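Local structure of ginlfy protein (Ginkgo biloba, 4UDE) at residues S10-F15 with M23-M28; E45-I50 with G68-V73. The protein is probably a DNA-binding transcription factor of the FLO/LFY family, represented here by its SAM oligomerization domain. One frame throughout, in Å; residues are numbered along the deposited sequence.

Overall arrangement
Both contacts belong to the all-helical SAM domain of this LEAFY protein, and each is centred about 6 Å from the centre of the chain. Contact 1 pairs helix 2-15 with helix 22-30, and contact 2 pairs helix 43-55 with helix 63-83; in sequence the first is complete before the second begins. Their centres lie about 12 Å apart, and Phe-15 bridges them: it packs on residues 23-28 in contact 1, while its CD1 comes 3.4 Å from CB of Ala-72 on segment 68-73. A second, looser touch joins CG2 of Thr-24 to CD1 of Ile-69 at 4.2 Å. Through these touches the two helix pairs pack into a common, largely apolar interior.

Contact 1: residues S10-F15 with M23-M28; sequences SLEELF and MTLTKM
Leu-11 O accepts the helical bond from Phe-15 N at 2.9 Å, and the same oxygen has the methyl CD2 of Leu-25 beside it, 4.1 Å away. Across the interface the packing is carried by side chains, without a hydrogen bond. Leu-25 splits its two methyls: CD1 reaches CG of Glu-12 (3.8 Å), whose chain runs across it at about a right angle, whereas CD2 turns to Phe-15, the two side chains sliding past each other in opposite directions. There it lies only 3.4 Å from ring atom CD2 of Phe-15, a tight and oblique approach. Met-28 meets the far part of the ring. Its chain is extended as far as the sulfur and then bends at chi3 (73°), which brings CE to 3.9 Å from Phe-15 CE2. The sulfur SD sits 5.0 Å from the Phe-15 ring centroid, 47° off the normal, in an oblique Met-aromatic contact. Nearer the Met-28 backbone, CD1 of Leu-11 touches its CB at 3.8 Å; the Leu-11 side chain also packs on Val-35 and Leu-38 of helix 35-39. This is the buried apolar packing of two successive helices in the five-helix bundle of a SAM domain.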
loop_
_atom_site.group_PDB
_atom_site.type_symbol
_atom_site.label_atom_id
_atom_site.label_comp_id
_atom_site.label_asym_id
_atom_site.label_seq_id
_atom_site.Cartn_x
_atom_site.Cartn_y
_atom_site.Cartn_z
ATOM N N SER A 10 7.492 -4.343 6.100
ATOM C CA SER A 10 6.351 -3.575 6.617
ATOM C C SER A 10 5.194 -3.591 5.635
ATOM O O SER A 10 4.086 -3.887 6.047
ATOM C CB SER A 10 6.748 -2.131 6.902
ATOM O OG SER A 10 7.576 -2.096 8.044
ATOM N N LEU A 11 5.454 -3.304 4.349
ATOM C CA LEU A 11 4.406 -3.293 3.331
ATOM C C LEU A 11 3.856 -4.695 3.041
ATOM O O LEU A 11 2.641 -4.837 2.858
ATOM C CB LEU A 11 4.839 -2.555 2.042
ATOM C CG LEU A 11 5.201 -1.040 2.155
ATOM C CD1 LEU A 11 5.345 -0.426 0.768
ATOM C CD2 LEU A 11 4.151 -0.245 2.901
ATOM N N GLU A 12 4.740 -5.731 3.030
ATOM C CA GLU A 12 4.348 -7.137 2.829
ATOM C C GLU A 12 3.333 -7.509 3.888
ATOM O O GLU A 12 2.321 -8.114 3.558
ATOM C CB GLU A 12 5.553 -8.083 2.950
ATOM C CG GLU A 12 6.333 -8.279 1.666
ATOM C CD GLU A 12 7.622 -9.079 1.779
ATOM O OE1 GLU A 12 7.932 -9.593 2.879
ATOM O OE2 GLU A 12 8.339 -9.174 0.759
ATOM N N GLU A 13 3.604 -7.134 5.162
ATOM C CA GLU A 13 2.708 -7.385 6.286
ATOM C C GLU A 13 1.372 -6.679 6.135
ATOM O O GLU A 13 0.346 -7.279 6.442
ATOM C CB GLU A 13 3.369 -7.004 7.621
ATOM C CG GLU A 13 4.427 -8.001 8.062
ATOM C CD GLU A 13 3.942 -9.435 8.159
ATOM O OE1 GLU A 13 2.993 -9.700 8.937
ATOM O OE2 GLU A 13 4.496 -10.289 7.428
ATOM N N LEU A 14 1.374 -5.408 5.695
ATOM C CA LEU A 14 0.133 -4.660 5.494
ATOM C C LEU A 14 -0.753 -5.264 4.378
ATOM O O LEU A 14 -1.970 -5.398 4.534
ATOM C CB LEU A 14 0.432 -3.176 5.170
ATOM C CG LEU A 14 -0.783 -2.260 4.818
ATOM C CD1 LEU A 14 -1.712 -2.067 6.006
ATOM C CD2 LEU A 14 -0.324 -0.931 4.301
ATOM N N PHE A 15 -0.125 -5.588 3.252
ATOM C CA PHE A 15 -0.802 -6.041 2.046
ATOM C C PHE A 15 -1.023 -7.552 1.904
ATOM O O PHE A 15 -1.657 -7.973 0.930
ATOM C CB PHE A 15 -0.119 -5.417 0.827
ATOM C CG PHE A 15 -0.286 -3.912 0.761
ATOM C CD1 PHE A 15 -1.549 -3.338 0.678
ATOM C CD2 PHE A 15 0.821 -3.078 0.714
ATOM C CE1 PHE A 15 -1.703 -1.949 0.624
ATOM C CE2 PHE A 15 0.671 -1.689 0.636
ATOM C CZ PHE A 15 -0.588 -1.133 0.584
ATOM N N MET A 23 6.350 -7.021 -7.116
ATOM C CA MET A 23 6.826 -5.886 -7.900
ATOM C C MET A 23 6.047 -4.588 -7.641
ATOM O O MET A 23 6.588 -3.510 -7.864
ATOM C CB MET A 23 6.824 -6.229 -9.390
ATOM C CG MET A 23 8.048 -7.004 -9.818
ATOM S SD MET A 23 8.100 -7.140 -11.624
ATOM C CE MET A 23 9.221 -5.723 -12.014
ATOM N N THR A 24 4.764 -4.689 -7.215
ATOM C CA THR A 24 3.978 -3.509 -6.837
ATOM C C THR A 24 4.557 -3.015 -5.492
ATOM O O THR A 24 4.840 -1.832 -5.368
ATOM C CB THR A 24 2.487 -3.847 -6.755
ATOM O OG1 THR A 24 2.034 -4.355 -8.028
ATOM C CG2 THR A 24 1.650 -2.654 -6.321
ATOM N N LEU A 25 4.811 -3.934 -4.538
ATOM C CA LEU A 25 5.387 -3.625 -3.216
ATOM C C LEU A 25 6.751 -2.980 -3.345
ATOM O O LEU A 25 7.021 -1.965 -2.697
ATOM C CB LEU A 25 5.464 -4.879 -2.306
ATOM C CG LEU A 25 4.121 -5.516 -1.953
ATOM C CD1 LEU A 25 4.300 -6.844 -1.233
ATOM C CD2 LEU A 25 3.260 -4.564 -1.136
ATOM N N THR A 26 7.598 -3.572 -4.205
ATOM C CA THR A 26 8.951 -3.122 -4.537
ATOM C C THR A 26 8.899 -1.678 -5.050
ATOM O O THR A 26 9.691 -0.855 -4.604
ATOM C CB THR A 26 9.581 -4.126 -5.537
ATOM O OG1 THR A 26 10.124 -5.214 -4.791
ATOM C CG2 THR A 26 10.668 -3.526 -6.369
ATOM N N LYS A 27 7.973 -1.379 -5.967
ATOM C CA LYS A 27 7.856 -0.036 -6.490
ATOM C C LYS A 27 7.394 0.968 -5.419
ATOM O O LYS A 27 7.936 2.063 -5.358
ATOM C CB LYS A 27 6.960 0.001 -7.744
ATOM C CG LYS A 27 6.998 1.348 -8.487
ATOM C CD LYS A 27 8.383 1.846 -8.909
ATOM C CE LYS A 27 8.999 1.038 -10.024
ATOM N NZ LYS A 27 10.362 1.530 -10.358
ATOM N N MET A 28 6.439 0.586 -4.568
ATOM C CA MET A 28 5.945 1.446 -3.474
ATOM C C MET A 28 7.063 1.807 -2.469
ATOM O O MET A 28 7.163 2.960 -2.073
ATOM C CB MET A 28 4.737 0.808 -2.781
ATOM C CG MET A 28 3.514 0.728 -3.675
ATOM S SD MET A 28 2.111 -0.083 -2.865
ATOM C CE MET A 28 1.634 1.217 -1.722
#

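Contact 2: residues E45-I50 with G68-V73; sequences ELDDVI and GIKSAV
Lys-70 reaches Asp-47 through a curled chain: CG stands beside the backbone N, and bends of the same sense at chi2 (-87°), chi3 and chi4 turn its end toward helix 43-55. The CB of Asp-47 points away from segment 68-73, but with CG beside the backbone N (anti to the carbonyl carbon) the carboxylate is turned back toward the lysine; the two side chains cross at about a right angle. NZ of Lys-70 then donates to OD1 of Asp-47 at 3.0 Å, a hydrogen-bonded salt bridge that uses the syn side of the oxygen, with the nitrogen 24° out of the carboxylate plane. The grip is one-sided, since OD2 of Asp-47 is 4.1 Å from NZ of Lys-70. Glu-43 adds a long, weak ion pair to the same ammonium group, so the positive charge probably feels two acidic residues of one helix.

The curled methylenes of Lys-70 are packed as well. Its CD lies 3.7 Å from CB of Leu-46, and its CG is 3.8 Å from CD1 of Ile-50. That Ile-50 methyl, at the tip of the side chain, also touches CG2 of Ile-69 at 4.1 Å. Farther out on Leu-46, CD1 meets CG1 of Val-73, 3.8 Å apart, the two side chains reaching toward each other tip to tip. The lysine therefore borders an apolar seam, joining it through its aliphatic part while its ammonium group pairs with the partly exposed Asp-47.

The helix axes of the two segments run roughly antiparallel, their directions 147° apart, and approach to 10.6 Å. Helix 63-83 packs against helix 43-55 with one face, through Ile-69, Lys-70 and Val-73; an adjacent face, which includes Ile-69, turns to the end of helix 2-15 and to Val-20 in the loop after it.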
loop_
_atom_site.group_PDB
_atom_site.type_symbol
_atom_site.label_atom_id
_atom_site.label_comp_id
_atom_site.label_asym_id
_atom_site.label_seq_id
_atom_site.Cartn_x
_atom_site.Cartn_y
_atom_site.Cartn_z
ATOM N N GLU A 45 -6.613 10.232 -2.132
ATOM C CA GLU A 45 -5.141 10.241 -2.241
ATOM C C GLU A 45 -4.628 8.852 -2.603
ATOM O O GLU A 45 -3.707 8.727 -3.404
ATOM C CB GLU A 45 -4.487 10.786 -0.960
ATOM C CG GLU A 45 -4.779 12.271 -0.750
ATOM C CD GLU A 45 -4.401 12.838 0.608
ATOM O OE1 GLU A 45 -4.216 12.048 1.554
ATOM O OE2 GLU A 45 -4.301 14.077 0.733
ATOM N N LEU A 46 -5.269 7.808 -2.062
ATOM C CA LEU A 46 -4.933 6.421 -2.406
ATOM C C LEU A 46 -5.285 6.148 -3.885
ATOM O O LEU A 46 -4.478 5.523 -4.577
ATOM C CB LEU A 46 -5.606 5.429 -1.464
ATOM C CG LEU A 46 -5.160 5.530 0.006
ATOM C CD1 LEU A 46 -6.207 4.936 0.952
ATOM C CD2 LEU A 46 -3.761 4.899 0.230
ATOM N N ASP A 47 -6.427 6.711 -4.399
ATOM C CA ASP A 47 -6.799 6.587 -5.821
ATOM C C ASP A 47 -5.741 7.226 -6.725
ATOM O O ASP A 47 -5.378 6.651 -7.749
ATOM C CB ASP A 47 -8.180 7.210 -6.110
ATOM C CG ASP A 47 -9.345 6.445 -5.507
ATOM O OD1 ASP A 47 -9.251 5.204 -5.409
ATOM O OD2 ASP A 47 -10.365 7.092 -5.155
ATOM N N ASP A 48 -5.257 8.427 -6.330
ATOM C CA ASP A 48 -4.230 9.184 -7.035
ATOM C C ASP A 48 -2.909 8.408 -7.121
ATOM O O ASP A 48 -2.259 8.414 -8.172
ATOM C CB ASP A 48 -4.012 10.549 -6.350
ATOM C CG ASP A 48 -5.202 11.516 -6.331
ATOM O OD1 ASP A 48 -6.145 11.334 -7.141
ATOM O OD2 ASP A 48 -5.201 12.433 -5.495
ATOM N N VAL A 49 -2.492 7.768 -6.013
ATOM C CA VAL A 49 -1.260 6.980 -5.995
ATOM C C VAL A 49 -1.419 5.727 -6.887
ATOM O O VAL A 49 -0.489 5.353 -7.585
ATOM C CB VAL A 49 -0.830 6.658 -4.538
ATOM C CG1 VAL A 49 0.289 5.622 -4.491
ATOM C CG2 VAL A 49 -0.393 7.934 -3.836
ATOM N N ILE A 50 -2.590 5.106 -6.871
ATOM C CA ILE A 50 -2.864 3.940 -7.708
ATOM C C ILE A 50 -2.730 4.314 -9.207
ATOM O O ILE A 50 -2.041 3.615 -9.959
ATOM C CB ILE A 50 -4.199 3.259 -7.311
ATOM C CG1 ILE A 50 -4.008 2.494 -5.978
ATOM C CG2 ILE A 50 -4.689 2.313 -8.413
ATOM C CD1 ILE A 50 -5.311 2.213 -5.172
ATOM N N GLY A 68 -7.424 -4.352 -3.752
ATOM C CA GLY A 68 -6.633 -4.877 -2.630
ATOM C C GLY A 68 -5.852 -3.840 -1.842
ATOM O O GLY A 68 -5.803 -3.906 -0.609
ATOM N N ILE A 69 -5.222 -2.869 -2.528
ATOM C CA ILE A 69 -4.460 -1.792 -1.850
ATOM C C ILE A 69 -5.401 -0.996 -0.981
ATOM O O ILE A 69 -5.105 -0.761 0.191
ATOM C CB ILE A 69 -3.657 -0.888 -2.861
ATOM C CG1 ILE A 69 -2.510 -1.676 -3.550
ATOM C CG2 ILE A 69 -3.143 0.444 -2.202
ATOM C CD1 ILE A 69 -2.015 -1.085 -4.864
ATOM N N LYS A 70 -6.566 -0.627 -1.534
ATOM C CA LYS A 70 -7.583 0.157 -0.810
ATOM C C LYS A 70 -8.194 -0.621 0.354
ATOM O O LYS A 70 -8.381 -0.049 1.420
ATOM C CB LYS A 70 -8.699 0.614 -1.760
ATOM C CG LYS A 70 -8.243 1.465 -2.949
ATOM C CD LYS A 70 -8.164 2.971 -2.628
ATOM C CE LYS A 70 -9.498 3.621 -2.307
ATOM N NZ LYS A 70 -10.515 3.429 -3.387
ATOM N N SER A 71 -8.519 -1.905 0.151
ATOM C CA SER A 71 -9.111 -2.767 1.187
ATOM C C SER A 71 -8.152 -2.991 2.347
ATOM O O SER A 71 -8.589 -2.990 3.503
ATOM C CB SER A 71 -9.525 -4.110 0.588
ATOM O OG SER A 71 -10.749 -3.982 -0.117
ATOM N N ALA A 72 -6.838 -3.169 2.038
ATOM C CA ALA A 72 -5.806 -3.384 3.051
ATOM C C ALA A 72 -5.668 -2.146 3.934
ATOM O O ALA A 72 -5.613 -2.290 5.150
ATOM C CB ALA A 72 -4.471 -3.725 2.391
ATOM N N VAL A 73 -5.709 -0.932 3.334
ATOM C CA VAL A 73 -5.630 0.338 4.085
ATOM C C VAL A 73 -6.924 0.558 4.913
ATOM O O VAL A 73 -6.830 0.884 6.092
ATOM C CB VAL A 73 -5.246 1.544 3.181
ATOM C CG1 VAL A 73 -5.250 2.866 3.965
ATOM C CG2 VAL A 73 -3.877 1.321 2.542
#